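Local coordinates for phosphodiesterase (Candida albicans, PDB 6CPU), which belongs to the cyclic nucleotide phosphodiesterase family, with a mostly helical domain of the HD superfamily that holds a zinc and a magnesium ion, at residues L343-G348 and S417-T422; N428-R433 and I453-I458. All coordinates share one frame; numbering follows the deposited sequence.

Both contacts lie in the helical phosphodiesterase domain, their centres 12 Å apart, and they follow one another along the chain. Contact 1 pairs the C-terminal part of helix 336-348 with that of helix 411-421; contact 2 pairs helix 427-438, the next helix in the chain, with helix 446-462. The two pairs touch: the methyl of Ala-421 meets that of Ala-455 (CB to CB, 3.6 Å), and Ser-418 packs against Ser-454 and Ile-458. Contact 1 is nearer the zinc and magnesium ions. Helix 336-348 runs up to the zinc ligands His-349 and Asp-350, and helix 446-462 ends at Asp-462; His-278 completes the set. Packing thus continues from the metal-bearing interior through helices 411-421 and 446-462 to the outer helix 427-438.

Contact 1: L343-G348 and S417-T422; sequences LVAALG and SSILAT
Ala-345 of helix 336-348 sets its methyl against Ser-418, CB to CB at 4.0 Å, at the crossing of two helices in the all-helical domain of the HD-type phosphodiesterases. The segment axes approach to 9.3 Å at -45°, and small residues suit so direct a meeting: Ala-345 and Ser-418 both point their CB across it. Ile-419 supplies the bulk. Chi1 -66° puts its CG1 opposite the carbonyl carbon, and an extended chi2 (179°) carries CD1 on toward Gly-348; CG1 then lies 3.9 Å from Ala-345 O and CD1 4.0 Å from Gly-348 O. These are van der Waals contacts, and no hydrogen bond links the segments. Gly-348, without a side chain, brings only backbone to this methyl. Farther out, Ser-418 OG is turned back to Leu-414 O one helical turn earlier, which satisfies a buried hydroxyl, and Phe-386 of helix 377-394 packs on Ile-419. The side chain of Ile-419 is about 7 Å from the magnesium ion, and His-349, directly after Gly-348, is a zinc ligand. Near the C-terminal end of helix 411-421, Ile-419 O accepts from both Thr-422 N and Thr-422 OG1, the hydroxyl bond being 2.8 Å long and in the carbonyl plane.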
ATOM      1  N   LEU A 343      -7.732   7.609   7.816  1.00 25.21           N
ATOM      2  CA  LEU A 343      -7.270   7.683   6.434  1.00 24.88           C
ATOM      3  C   LEU A 343      -5.799   7.274   6.309  1.00 23.82           C
ATOM      4  O   LEU A 343      -5.455   6.504   5.421  1.00 22.58           O
ATOM      5  CB  LEU A 343      -7.462   9.083   5.877  1.00 25.44           C
ATOM      6  CG  LEU A 343      -8.938   9.460   5.726  1.00 25.72           C
ATOM      7  CD1 LEU A 343      -9.080  10.951   5.490  1.00 25.63           C
ATOM      8  CD2 LEU A 343      -9.584   8.656   4.615  1.00 25.88           C
ATOM      9  N   VAL A 344      -4.953   7.798   7.193  1.00 24.61           N
ATOM     10  CA  VAL A 344      -3.536   7.410   7.230  1.00 23.99           C
ATOM     11  C   VAL A 344      -3.388   5.895   7.485  1.00 22.71           C
ATOM     12  O   VAL A 344      -2.615   5.231   6.796  1.00 21.46           O
ATOM     13  CB  VAL A 344      -2.720   8.281   8.216  1.00 24.17           C
ATOM     14  CG1 VAL A 344      -1.326   7.727   8.430  1.00 24.38           C
ATOM     15  CG2 VAL A 344      -2.613   9.710   7.691  1.00 25.44           C
ATOM     16  N   ALA A 345      -4.149   5.333   8.421  1.00 22.08           N
ATOM     17  CA  ALA A 345      -4.111   3.878   8.639  1.00 21.35           C
ATOM     18  C   ALA A 345      -4.532   3.077   7.426  1.00 21.32           C
ATOM     19  O   ALA A 345      -3.911   2.067   7.116  1.00 21.49           O
ATOM     20  CB  ALA A 345      -4.959   3.483   9.841  1.00 21.51           C
ATOM     21  N   ALA A 346      -5.584   3.503   6.721  1.00 20.73           N
ATOM     22  CA  ALA A 346      -5.979   2.807   5.508  1.00 21.32           C
ATOM     23  C   ALA A 346      -4.853   2.830   4.468  1.00 21.50           C
ATOM     24  O   ALA A 346      -4.581   1.818   3.811  1.00 22.80           O
ATOM     25  CB  ALA A 346      -7.259   3.420   4.932  1.00 22.53           C
ATOM     26  N   LEU A 347      -4.191   3.982   4.333  1.00 21.36           N
ATOM     27  CA  LEU A 347      -3.063   4.127   3.410  1.00 21.74           C
ATOM     28  C   LEU A 347      -1.936   3.115   3.695  1.00 20.78           C
ATOM     29  O   LEU A 347      -1.352   2.531   2.757  1.00 23.32           O
ATOM     30  CB  LEU A 347      -2.517   5.560   3.464  1.00 21.31           C
ATOM     31  CG  LEU A 347      -1.298   5.847   2.587  1.00 22.15           C
ATOM     32  CD1 LEU A 347      -1.573   5.539   1.123  1.00 21.52           C
ATOM     33  CD2 LEU A 347      -0.863   7.282   2.768  1.00 22.86           C
ATOM     34  N   GLY A 348      -1.643   2.895   4.969  1.00 19.74           N
ATOM     35  CA  GLY A 348      -0.525   2.036   5.380  1.00 19.97           C
ATOM     36  C   GLY A 348      -0.892   0.614   5.762  1.00 19.99           C
ATOM     37  O   GLY A 348      -0.024  -0.176   6.169  1.00 18.32           O
ATOM     38  N   SER A 417      -4.111   0.005  16.175  1.00 24.81           N
ATOM     39  CA  SER A 417      -5.389  -0.646  16.428  1.00 26.25           C
ATOM     40  C   SER A 417      -6.148  -0.921  15.126  1.00 24.83           C
ATOM     41  O   SER A 417      -6.619  -2.034  14.888  1.00 25.72           O
ATOM     42  CB  SER A 417      -6.225   0.227  17.383  1.00 27.47           C
ATOM     43  OG  SER A 417      -7.571  -0.188  17.385  1.00 31.84           O
ATOM     44  N   SER A 418      -6.240   0.086  14.263  1.00 25.95           N
ATOM     45  CA  SER A 418      -7.020  -0.033  13.029  1.00 24.75           C
ATOM     46  C   SER A 418      -6.343  -1.000  12.050  1.00 24.38           C
ATOM     47  O   SER A 418      -7.007  -1.835  11.427  1.00 22.86           O
ATOM     48  CB  SER A 418      -7.249   1.341  12.395  1.00 25.44           C
ATOM     49  OG  SER A 418      -7.776   2.268  13.353  1.00 27.03           O
ATOM     50  N   ILE A 419      -5.015  -0.927  11.943  1.00 23.28           N
ATOM     51  CA  ILE A 419      -4.318  -1.865  11.088  1.00 22.97           C
ATOM     52  C   ILE A 419      -4.485  -3.299  11.590  1.00 22.94           C
ATOM     53  O   ILE A 419      -4.783  -4.206  10.793  1.00 22.58           O
ATOM     54  CB  ILE A 419      -2.833  -1.475  10.899  1.00 23.39           C
ATOM     55  CG1 ILE A 419      -2.760  -0.154  10.121  1.00 23.82           C
ATOM     56  CG2 ILE A 419      -2.111  -2.566  10.123  1.00 22.36           C
ATOM     57  CD1 ILE A 419      -1.357   0.376   9.882  1.00 24.14           C
ATOM     58  N   LEU A 420      -4.322  -3.513  12.895  1.00 23.34           N
ATOM     59  CA  LEU A 420      -4.487  -4.853  13.470  1.00 26.19           C
ATOM     60  C   LEU A 420      -5.904  -5.398  13.263  1.00 26.50           C
ATOM     61  O   LEU A 420      -6.098  -6.597  13.043  1.00 26.39           O
ATOM     62  CB  LEU A 420      -4.105  -4.861  14.952  1.00 27.69           C
ATOM     63  CG  LEU A 420      -2.601  -4.752  15.225  1.00 29.04           C
ATOM     64  CD1 LEU A 420      -2.338  -4.724  16.723  1.00 30.47           C
ATOM     65  CD2 LEU A 420      -1.819  -5.881  14.573  1.00 30.35           C
ATOM     66  N   ALA A 421      -6.871  -4.490  13.234  1.00 26.93           N
ATOM     67  CA  ALA A 421      -8.271  -4.854  13.035  1.00 27.24           C
ATOM     68  C   ALA A 421      -8.574  -5.490  11.676  1.00 29.20           C
ATOM     69  O   ALA A 421      -9.600  -6.165  11.534  1.00 30.44           O
ATOM     70  CB  ALA A 421      -9.151  -3.638  13.264  1.00 27.66           C
ATOM     71  N   THR A 422      -7.701  -5.308  10.679  1.00 27.86           N
ATOM     72  CA  THR A 422      -7.941  -5.886   9.350  1.00 28.15           C
ATOM     73  C   THR A 422      -7.626  -7.372   9.227  1.00 28.58           C
ATOM     74  O   THR A 422      -7.817  -7.940   8.164  1.00 29.19           O
ATOM     75  CB  THR A 422      -7.187  -5.133   8.231  1.00 28.44           C
ATOM     76  OG1 THR A 422      -5.772  -5.280   8.418  1.00 26.33           O
ATOM     77  CG2 THR A 422      -7.558  -3.654   8.247  1.00 27.48           C
TER

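Contact 2: N428-R433 and I453-I458; sequences NEYVNR and ISALLI
Tyr-430 brings CE1 and CD1 of its ring to the methyl of Ala-455, which approaches obliquely, CB lying 4.0 Å from CE1 and 4.1 Å from CD1. With chi1 -66° the ring lies beside the backbone N and swings toward Ala-455, on a CB directed at helix 446-462. Alanine suits the spot: its short methyl lets the broad ring approach the helix. Leu-456 adds the second touch, its CD2 4.2 Å from Tyr-430 O and 4.5 Å from Tyr-430 CB, filling in beside the root of the tyrosine. No hydrogen bond joins the segments. On the other side of the ring plane from Ala-455, Tyr-430 CE1 lies over one face of the Arg-433 guanidinium, 3.4 Å above its plane and offset toward the guanidinium rim. Arg-433 NH1 reaches back one turn to Glu-429 OE1 at 2.8 Å, a salt bridge that probably steadies the guanidinium; OE1 is met on its syn side but 30° out of the carboxylate plane, and the N-H...O angle is only 136°. Helix 411-421 adjoins both partners, Ala-421 touching Tyr-430 as well as Ala-455, and helix 446-462 rests on helix 336-348 through Ile-458, which meets Leu-342 and Ala-345.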
ATOM      1  N   ASN A 428     -14.660 -12.318  13.678  1.00 49.11           N
ATOM      2  CA  ASN A 428     -15.756 -12.603  14.612  1.00 50.44           C
ATOM      3  C   ASN A 428     -15.697 -11.769  15.892  1.00 51.21           C
ATOM      4  O   ASN A 428     -16.737 -11.381  16.430  1.00 51.52           O
ATOM      5  CB  ASN A 428     -15.794 -14.096  14.967  1.00 51.43           C
ATOM      6  CG  ASN A 428     -16.183 -14.974  13.787  1.00 52.21           C
ATOM      7  OD1 ASN A 428     -15.899 -16.171  13.774  1.00 55.20           O
ATOM      8  ND2 ASN A 428     -16.844 -14.388  12.795  1.00 53.34           N
ATOM      9  N   GLU A 429     -14.488 -11.478  16.366  1.00 50.34           N
ATOM     10  CA  GLU A 429     -14.328 -10.724  17.603  1.00 51.45           C
ATOM     11  C   GLU A 429     -14.859  -9.296  17.444  1.00 49.29           C
ATOM     12  O   GLU A 429     -15.544  -8.796  18.338  1.00 50.57           O
ATOM     13  CB  GLU A 429     -12.864 -10.731  18.072  1.00 54.33           C
ATOM     14  CG  GLU A 429     -12.676 -11.069  19.551  1.00 59.03           C
ATOM     15  CD  GLU A 429     -12.544  -9.849  20.447  1.00 61.29           C
ATOM     16  OE1 GLU A 429     -11.646  -9.016  20.192  1.00 67.78           O
ATOM     17  OE2 GLU A 429     -13.318  -9.730  21.420  1.00 63.34           O
ATOM     18  N   TYR A 430     -14.573  -8.651  16.309  1.00 46.39           N
ATOM     19  CA  TYR A 430     -15.081  -7.287  16.050  1.00 45.76           C
ATOM     20  C   TYR A 430     -16.590  -7.279  15.784  1.00 46.12           C
ATOM     21  O   TYR A 430     -17.282  -6.349  16.184  1.00 46.36           O
ATOM     22  CB  TYR A 430     -14.310  -6.595  14.910  1.00 43.47           C
ATOM     23  CG  TYR A 430     -12.871  -6.327  15.291  1.00 41.46           C
ATOM     24  CD1 TYR A 430     -12.521  -5.210  16.049  1.00 40.88           C
ATOM     25  CD2 TYR A 430     -11.866  -7.216  14.932  1.00 40.97           C
ATOM     26  CE1 TYR A 430     -11.201  -4.982  16.425  1.00 40.07           C
ATOM     27  CE2 TYR A 430     -10.550  -7.000  15.298  1.00 41.19           C
ATOM     28  CZ  TYR A 430     -10.220  -5.887  16.045  1.00 41.30           C
ATOM     29  OH  TYR A 430      -8.898  -5.698  16.401  1.00 42.45           O
ATOM     30  N   VAL A 431     -17.090  -8.321  15.130  1.00 48.29           N
ATOM     31  CA  VAL A 431     -18.530  -8.475  14.917  1.00 53.19           C
ATOM     32  C   VAL A 431     -19.271  -8.571  16.255  1.00 54.46           C
ATOM     33  O   VAL A 431     -20.328  -7.963  16.424  1.00 55.90           O
ATOM     34  CB  VAL A 431     -18.848  -9.705  14.040  1.00 53.14           C
ATOM     35  CG1 VAL A 431     -20.344 -10.012  14.039  1.00 53.93           C
ATOM     36  CG2 VAL A 431     -18.366  -9.470  12.616  1.00 54.26           C
ATOM     37  N   ASN A 432     -18.707  -9.327  17.198  1.00 55.41           N
ATOM     38  CA  ASN A 432     -19.282  -9.465  18.539  1.00 55.47           C
ATOM     39  C   ASN A 432     -19.076  -8.232  19.421  1.00 55.79           C
ATOM     40  O   ASN A 432     -19.908  -7.937  20.278  1.00 57.94           O
ATOM     41  CB  ASN A 432     -18.722 -10.709  19.238  1.00 55.57           C
ATOM     42  CG  ASN A 432     -19.105 -11.995  18.533  1.00 55.75           C
ATOM     43  OD1 ASN A 432     -19.999 -12.014  17.690  1.00 56.31           O
ATOM     44  ND2 ASN A 432     -18.422 -13.079  18.871  1.00 58.09           N
ATOM     45  N   ARG A 433     -17.971  -7.517  19.219  1.00 56.24           N
ATOM     46  CA  ARG A 433     -17.737  -6.243  19.915  1.00 56.96           C
ATOM     47  C   ARG A 433     -18.681  -5.146  19.423  1.00 57.65           C
ATOM     48  O   ARG A 433     -18.958  -4.186  20.146  1.00 57.25           O
ATOM     49  CB  ARG A 433     -16.286  -5.797  19.746  1.00 58.40           C
ATOM     50  CG  ARG A 433     -15.321  -6.614  20.584  1.00 60.49           C
ATOM     51  CD  ARG A 433     -13.926  -6.659  19.992  1.00 61.60           C
ATOM     52  NE  ARG A 433     -13.165  -5.440  20.242  1.00 62.05           N
ATOM     53  CZ  ARG A 433     -11.857  -5.315  20.032  1.00 63.69           C
ATOM     54  NH1 ARG A 433     -11.141  -6.336  19.563  1.00 63.72           N
ATOM     55  NH2 ARG A 433     -11.256  -4.162  20.293  1.00 65.26           N
ATOM     56  N   ILE A 453     -15.167   2.161  16.176  1.00 33.69           N
ATOM     57  CA  ILE A 453     -15.719   2.717  14.943  1.00 34.01           C
ATOM     58  C   ILE A 453     -14.640   2.727  13.856  1.00 32.31           C
ATOM     59  O   ILE A 453     -14.882   2.304  12.731  1.00 32.60           O
ATOM     60  CB  ILE A 453     -16.279   4.143  15.126  1.00 34.58           C
ATOM     61  CG1 ILE A 453     -17.420   4.161  16.159  1.00 36.81           C
ATOM     62  CG2 ILE A 453     -16.775   4.686  13.793  1.00 34.70           C
ATOM     63  CD1 ILE A 453     -18.457   3.085  15.949  1.00 37.33           C
ATOM     64  N   SER A 454     -13.451   3.187  14.222  1.00 33.20           N
ATOM     65  CA  SER A 454     -12.301   3.181  13.312  1.00 32.26           C
ATOM     66  C   SER A 454     -12.022   1.776  12.781  1.00 31.41           C
ATOM     67  O   SER A 454     -11.856   1.592  11.574  1.00 32.12           O
ATOM     68  CB  SER A 454     -11.083   3.738  14.023  1.00 32.66           C
ATOM     69  OG  SER A 454     -11.336   5.063  14.445  1.00 34.15           O
ATOM     70  N   ALA A 455     -12.015   0.787  13.680  1.00 30.91           N
ATOM     71  CA  ALA A 455     -11.787  -0.610  13.309  1.00 30.75           C
ATOM     72  C   ALA A 455     -12.831  -1.137  12.339  1.00 31.05           C
ATOM     73  O   ALA A 455     -12.514  -1.839  11.383  1.00 31.10           O
ATOM     74  CB  ALA A 455     -11.748  -1.487  14.551  1.00 30.64           C
ATOM     75  N   LEU A 456     -14.090  -0.809  12.592  1.00 32.24           N
ATOM     76  CA  LEU A 456     -15.163  -1.264  11.727  1.00 32.12           C
ATOM     77  C   LEU A 456     -15.091  -0.617  10.352  1.00 29.51           C
ATOM     78  O   LEU A 456     -15.344  -1.266   9.354  1.00 32.33           O
ATOM     79  CB  LEU A 456     -16.523  -0.990  12.381  1.00 33.63           C
ATOM     80  CG  LEU A 456     -16.782  -1.796  13.662  1.00 35.34           C
ATOM     81  CD1 LEU A 456     -18.016  -1.253  14.382  1.00 36.68           C
ATOM     82  CD2 LEU A 456     -16.924  -3.281  13.371  1.00 35.77           C
ATOM     83  N   LEU A 457     -14.744   0.656  10.304  1.00 29.67           N
ATOM     84  CA  LEU A 457     -14.694   1.363   9.029  1.00 30.20           C
ATOM     85  C   LEU A 457     -13.552   0.834   8.160  1.00 28.90           C
ATOM     86  O   LEU A 457     -13.761   0.520   6.991  1.00 28.45           O
ATOM     87  CB  LEU A 457     -14.594   2.874   9.239  1.00 29.99           C
ATOM     88  CG  LEU A 457     -15.897   3.524   9.739  1.00 30.52           C
ATOM     89  CD1 LEU A 457     -15.716   5.017   9.921  1.00 31.31           C
ATOM     90  CD2 LEU A 457     -17.043   3.226   8.785  1.00 30.85           C
ATOM     91  N   ILE A 458     -12.364   0.678   8.748  1.00 28.70           N
ATOM     92  CA  ILE A 458     -11.232   0.149   7.986  1.00 27.28           C
ATOM     93  C   ILE A 458     -11.507  -1.296   7.573  1.00 26.51           C
ATOM     94  O   ILE A 458     -11.138  -1.692   6.490  1.00 25.96           O
ATOM     95  CB  ILE A 458      -9.888   0.310   8.743  1.00 28.22           C
ATOM     96  CG1 ILE A 458      -8.703   0.184   7.770  1.00 27.85           C
ATOM     97  CG2 ILE A 458      -9.781  -0.686   9.893  1.00 28.64           C
ATOM     98  CD1 ILE A 458      -7.365   0.498   8.413  1.00 28.76           C
TER